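Local structure of beta-galacturonidase (Eisenbergiella tayi, 6NCW) at residues V186-G191 / I233-R238; N193-L198 / F210-L215. The protein hydrolyses beta-galacturonides as a family 2 glycoside hydrolase, and may also show the beta-glucuronidase activity generally assigned to its relatives. All coordinates share one frame; numbering follows the deposited sequence.

Contact 1 of 2, residues V186-G191 / I233-R238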
loop_
_atom_site.group_PDB
_atom_site.type_symbol
_atom_site.label_atom_id
_atom_site.label_comp_id
_atom_site.label_asym_id
_atom_site.label_seq_id
_atom_site.Cartn_x
_atom_site.Cartn_y
_atom_site.Cartn_z
ATOM N N VAL A 186 -37.585 49.179 -4.826
ATOM C CA VAL A 186 -36.891 47.969 -5.242
ATOM C C VAL A 186 -37.797 47.211 -6.201
ATOM O O VAL A 186 -38.951 46.914 -5.871
ATOM C CB VAL A 186 -36.493 47.096 -4.040
ATOM C CG1 VAL A 186 -36.023 45.732 -4.517
ATOM C CG2 VAL A 186 -35.395 47.777 -3.268
ATOM N N GLU A 187 -37.275 46.913 -7.391
ATOM C CA GLU A 187 -37.994 46.155 -8.404
ATOM C C GLU A 187 -37.481 44.715 -8.440
ATOM O O GLU A 187 -36.275 44.483 -8.567
ATOM C CB GLU A 187 -37.840 46.805 -9.781
ATOM C CG GLU A 187 -38.548 46.024 -10.878
ATOM C CD GLU A 187 -38.560 46.729 -12.225
ATOM O OE1 GLU A 187 -39.366 46.322 -13.097
ATOM O OE2 GLU A 187 -37.763 47.679 -12.409
ATOM N N VAL A 188 -38.402 43.754 -8.373
ATOM C CA VAL A 188 -38.072 42.342 -8.177
ATOM C C VAL A 188 -38.628 41.547 -9.349
ATOM O O VAL A 188 -39.839 41.586 -9.617
ATOM C CB VAL A 188 -38.629 41.798 -6.850
ATOM C CG1 VAL A 188 -38.338 40.303 -6.728
ATOM C CG2 VAL A 188 -38.059 42.545 -5.672
ATOM N N GLU A 189 -37.752 40.822 -10.039
ATOM C CA GLU A 189 -38.144 39.922 -11.113
ATOM C C GLU A 189 -37.630 38.518 -10.827
ATOM O O GLU A 189 -36.527 38.348 -10.293
ATOM C CB GLU A 189 -37.618 40.412 -12.460
ATOM C CG GLU A 189 -38.061 41.840 -12.785
ATOM C CD GLU A 189 -38.014 42.168 -14.273
ATOM O OE1 GLU A 189 -38.729 43.114 -14.695
ATOM O OE2 GLU A 189 -37.268 41.485 -15.015
ATOM N N ILE A 190 -38.432 37.517 -11.180
ATOM C CA ILE A 190 -38.064 36.115 -11.020
ATOM C C ILE A 190 -38.091 35.479 -12.401
ATOM O O ILE A 190 -39.163 35.318 -12.998
ATOM C CB ILE A 190 -38.996 35.373 -10.050
ATOM C CG1 ILE A 190 -39.021 36.078 -8.700
ATOM C CG2 ILE A 190 -38.550 33.926 -9.893
ATOM C CD1 ILE A 190 -40.001 35.482 -7.743
ATOM N N GLY A 191 -36.919 35.115 -12.908
ATOM C CA GLY A 191 -36.823 34.533 -14.233
ATOM C C GLY A 191 -37.391 35.415 -15.323
ATOM O O GLY A 191 -38.046 34.914 -16.246
ATOM N N ILE A 233 -33.656 35.281 -9.361
ATOM C CA ILE A 233 -34.461 36.352 -8.794
ATOM C C ILE A 233 -33.581 37.589 -8.750
ATOM O O ILE A 233 -32.436 37.532 -8.281
ATOM C CB ILE A 233 -35.042 35.991 -7.409
ATOM C CG1 ILE A 233 -35.916 37.122 -6.881
ATOM C CG2 ILE A 233 -33.953 35.647 -6.381
ATOM C CD1 ILE A 233 -36.753 36.731 -5.675
ATOM N N THR A 234 -34.091 38.695 -9.294
ATOM C CA THR A 234 -33.332 39.936 -9.392
ATOM C C THR A 234 -34.034 41.049 -8.623
ATOM O O THR A 234 -35.248 41.241 -8.755
ATOM C CB THR A 234 -33.144 40.348 -10.853
ATOM O OG1 THR A 234 -32.589 39.246 -11.581
ATOM C CG2 THR A 234 -32.192 41.527 -10.943
ATOM N N ALA A 235 -33.267 41.789 -7.837
ATOM C CA ALA A 235 -33.775 42.968 -7.156
ATOM C C ALA A 235 -32.915 44.159 -7.552
ATOM O O ALA A 235 -31.697 44.147 -7.338
ATOM C CB ALA A 235 -33.778 42.773 -5.639
ATOM N N VAL A 236 -33.540 45.185 -8.131
ATOM C CA VAL A 236 -32.841 46.412 -8.509
ATOM C C VAL A 236 -33.340 47.541 -7.613
ATOM O O VAL A 236 -34.542 47.830 -7.572
ATOM C CB VAL A 236 -33.022 46.738 -9.999
ATOM C CG1 VAL A 236 -32.297 48.041 -10.360
ATOM C CG2 VAL A 236 -32.490 45.587 -10.853
ATOM N N LEU A 237 -32.425 48.138 -6.859
ATOM C CA LEU A 237 -32.719 49.300 -6.038
ATOM C C LEU A 237 -32.516 50.566 -6.866
ATOM O O LEU A 237 -31.470 50.734 -7.507
ATOM C CB LEU A 237 -31.820 49.323 -4.804
ATOM C CG LEU A 237 -31.867 50.560 -3.898
ATOM C CD1 LEU A 237 -33.149 50.645 -3.090
ATOM C CD2 LEU A 237 -30.652 50.575 -2.970
ATOM N N ARG A 238 -33.528 51.439 -6.868
ATOM C CA ARG A 238 -33.465 52.742 -7.525
ATOM C C ARG A 238 -33.736 53.835 -6.504
ATOM O O ARG A 238 -34.757 53.797 -5.812
ATOM C CB ARG A 238 -34.473 52.848 -8.667
ATOM C CG ARG A 238 -34.117 51.995 -9.865
ATOM C CD ARG A 238 -35.235 51.984 -10.894
ATOM N NE ARG A 238 -35.088 50.859 -11.817
ATOM C CZ ARG A 238 -34.423 50.917 -12.966
ATOM N NH1 ARG A 238 -33.850 52.054 -13.349
ATOM N NH2 ARG A 238 -34.339 49.839 -13.735
#
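In the immunoglobulin-like beta-sandwich of this family 2 glycoside hydrolase, Glu187 and Glu189 pair with Val236 and Thr234 to join two antiparallel strands of one sheet. Glu187 N donates to Val236 O and Val236 N returns a hydrogen bond to Glu187 O, each at 2.9 Å. Glu189 and Thr234 do the same, and the link from Thr234 N to Glu189 O is 2.7 Å long. The non-hydrogen-bonded pairs that flank them, Val186 with Leu237, Val188 with Ala235 and Ile190 with Ile233, bring their CA atoms closer together and add CA-H...O contacts, as from Val188 CA to Thr234 O at 3.1 Å. Their six side chains form a buried apolar layer, which packs on Ile172 and Val174 of strand 165-176 and on Ile155 and Phe157 of strand 150-162, across the sandwich. Within this layer Ile233 carries CG1 anti to the backbone N (chi1 -178°), which brings that carbon against Ile190 CG1 at 3.7 Å; the two isoleucines lie side by side and point the same way, while Val188 CG1 touches Ile233 from an oblique direction. At the far end Val186 divides its branches, CG1 resting on the small Ala235 and CG2 reaching Leu237 CD1 at 3.6 Å. The other face, with the two glutamates, Thr234 and Val236, is partly exposed. There the Glu187 carboxylate and the Arg238 guanidinium stand alongside with their planes 54° apart, and Glu187 OE2 stays 4.2 Å from Arg238 NE, beyond salt-bridge range.

Contact 2 of 2, residues N193-L198 / F210-L215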
loop_
_atom_site.group_PDB
_atom_site.type_symbol
_atom_site.label_atom_id
_atom_site.label_comp_id
_atom_site.label_asym_id
_atom_site.label_seq_id
_atom_site.Cartn_x
_atom_site.Cartn_y
_atom_site.Cartn_z
ATOM N N ASN A 193 -39.906 37.235 -15.209
ATOM C CA ASN A 193 -41.291 37.598 -14.947
ATOM C C ASN A 193 -41.337 38.751 -13.955
ATOM O O ASN A 193 -40.526 38.825 -13.030
ATOM C CB ASN A 193 -42.074 36.403 -14.408
ATOM C CG ASN A 193 -42.048 35.228 -15.355
ATOM O OD1 ASN A 193 -41.027 34.554 -15.490
ATOM N ND2 ASN A 193 -43.168 34.974 -16.022
ATOM N N SER A 194 -42.272 39.671 -14.166
ATOM C CA SER A 194 -42.466 40.745 -13.207
ATOM C C SER A 194 -43.025 40.174 -11.914
ATOM O O SER A 194 -43.848 39.255 -11.930
ATOM C CB SER A 194 -43.412 41.797 -13.780
ATOM O OG SER A 194 -42.960 42.184 -15.060
ATOM N N PHE A 195 -42.573 40.709 -10.784
ATOM C CA PHE A 195 -43.024 40.167 -9.511
ATOM C C PHE A 195 -43.537 41.263 -8.583
ATOM O O PHE A 195 -44.684 41.209 -8.133
ATOM C CB PHE A 195 -41.906 39.362 -8.832
ATOM C CG PHE A 195 -42.367 38.612 -7.624
ATOM C CD1 PHE A 195 -43.099 37.443 -7.759
ATOM C CD2 PHE A 195 -42.094 39.086 -6.351
ATOM C CE1 PHE A 195 -43.554 36.755 -6.643
ATOM C CE2 PHE A 195 -42.540 38.404 -5.235
ATOM C CZ PHE A 195 -43.268 37.238 -5.378
ATOM N N ALA A 196 -42.713 42.262 -8.284
ATOM C CA ALA A 196 -43.163 43.302 -7.374
ATOM C C ALA A 196 -42.241 44.499 -7.485
ATOM O O ALA A 196 -41.100 44.392 -7.949
ATOM C CB ALA A 196 -43.214 42.809 -5.924
ATOM N N VAL A 197 -42.764 45.647 -7.064
ATOM C CA VAL A 197 -41.985 46.858 -6.845
ATOM C C VAL A 197 -42.299 47.328 -5.433
ATOM O O VAL A 197 -43.455 47.638 -5.122
ATOM C CB VAL A 197 -42.301 47.959 -7.873
ATOM C CG1 VAL A 197 -41.428 49.177 -7.621
ATOM C CG2 VAL A 197 -42.103 47.444 -9.293
ATOM N N LEU A 198 -41.280 47.365 -4.578
ATOM C CA LEU A 198 -41.462 47.723 -3.181
ATOM C C LEU A 198 -40.993 49.148 -2.953
ATOM O O LEU A 198 -39.837 49.465 -3.274
ATOM C CB LEU A 198 -40.685 46.769 -2.280
ATOM C CG LEU A 198 -41.273 45.367 -2.135
ATOM C CD1 LEU A 198 -40.440 44.534 -1.162
ATOM C CD2 LEU A 198 -42.730 45.477 -1.663
ATOM N N PHE A 210 -38.154 44.782 3.840
ATOM C CA PHE A 210 -39.458 45.085 3.269
ATOM C C PHE A 210 -39.943 43.830 2.560
ATOM O O PHE A 210 -39.168 43.187 1.847
ATOM C CB PHE A 210 -39.375 46.270 2.294
ATOM C CG PHE A 210 -38.677 47.481 2.872
ATOM C CD1 PHE A 210 -39.401 48.495 3.473
ATOM C CD2 PHE A 210 -37.297 47.589 2.841
ATOM C CE1 PHE A 210 -38.759 49.597 4.010
ATOM C CE2 PHE A 210 -36.649 48.689 3.374
ATOM C CZ PHE A 210 -37.378 49.691 3.964
ATOM N N SER A 211 -41.201 43.464 2.770
ATOM C CA SER A 211 -41.740 42.238 2.200
ATOM C C SER A 211 -42.796 42.556 1.157
ATOM O O SER A 211 -43.548 43.522 1.292
ATOM C CB SER A 211 -42.347 41.335 3.273
ATOM O OG SER A 211 -41.335 40.789 4.094
ATOM N N THR A 212 -42.836 41.739 0.114
ATOM C CA THR A 212 -43.975 41.742 -0.774
ATOM C C THR A 212 -45.101 40.910 -0.172
ATOM O O THR A 212 -44.933 40.193 0.822
ATOM C CB THR A 212 -43.607 41.184 -2.147
ATOM O OG1 THR A 212 -43.556 39.746 -2.082
ATOM C CG2 THR A 212 -42.270 41.764 -2.620
ATOM N N GLU A 213 -46.267 41.018 -0.789
ATOM C CA GLU A 213 -47.345 40.109 -0.458
ATOM C C GLU A 213 -47.108 38.763 -1.132
ATOM O O GLU A 213 -46.245 38.614 -2.002
ATOM C CB GLU A 213 -48.689 40.693 -0.884
ATOM C CG GLU A 213 -49.146 41.849 -0.019
ATOM C CD GLU A 213 -50.342 42.559 -0.612
ATOM O OE1 GLU A 213 -50.724 43.633 -0.090
ATOM O OE2 GLU A 213 -50.896 42.039 -1.608
ATOM N N GLU A 214 -47.889 37.775 -0.707
ATOM C CA GLU A 214 -47.927 36.476 -1.359
ATOM C C GLU A 214 -48.587 36.605 -2.729
ATOM O O GLU A 214 -49.792 36.851 -2.825
ATOM C CB GLU A 214 -48.681 35.508 -0.463
ATOM C CG GLU A 214 -48.260 34.084 -0.596
ATOM C CD GLU A 214 -48.738 33.273 0.575
ATOM O OE1 GLU A 214 -48.382 33.635 1.727
ATOM O OE2 GLU A 214 -49.485 32.297 0.334
ATOM N N LEU A 215 -47.809 36.423 -3.794
ATOM C CA LEU A 215 -48.252 36.642 -5.161
ATOM C C LEU A 215 -48.313 35.334 -5.943
ATOM O O LEU A 215 -47.552 34.408 -5.665
ATOM C CB LEU A 215 -47.305 37.613 -5.872
ATOM C CG LEU A 215 -47.280 38.972 -5.183
ATOM C CD1 LEU A 215 -46.111 39.814 -5.664
ATOM C CD2 LEU A 215 -48.611 39.682 -5.409
#
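Phe195 and Leu215 meet where two strands from opposite sheets of the immunoglobulin-like sandwich face each other, a junction made by side chains with no hydrogen bond across it. The aromatic part is a CH-pi contact: Leu215 CD1 sits over one face of the Phe195 ring, 3.9 Å from the centroid and 13° off the normal. The ring is presented there because Phe195 CG lies trans to the backbone N (chi1 -171°), within a classic beta bulge in which Phe195 and Ala196 both face Val188. The aliphatic part centres on Thr212, whose CG2 touches both Ala196 CB and Leu198 CD1, at 3.6 Å from each. Leu198 crosses the threonine at about a right angle, and its CD1 also reaches Phe210 CB at 4.0 Å. The polar part belongs to Thr212 OG1, which donates to Glu213 O (2.9 Å) and is also hydrogen-bonded to Ala170 N of strand 165-176. Thr212 thus splits its duties: its methyl joins the apolar contact while its hydroxyl is satisfied on its own side. Without hydrogen bonds between the segments, cohesion must come from the CH-pi contact and dispersion between partly buried hydrocarbon groups.

Overall arrangement
The two contacts illustrate the two ways a beta-sandwich is held together: contact 1 joins neighbouring strands within one sheet, and contact 2 packs that sheet on the opposite one. Their centres lie about 9 Å apart. Strands 182-190 and 193-202 follow each other in the chain and are neighbours in the sheet, bonded through Val186 O to Leu198 N at 2.7 Å; Ile190 also packs on Phe195. The chain then crosses to the other sheet as strand 207-216, beside 165-176, and is back in the first by strands 223-224 and 227-238, so contact 2 is nested inside the loop closed by contact 1. Both lie away from the galacturonate-binding residues, so their part is structural.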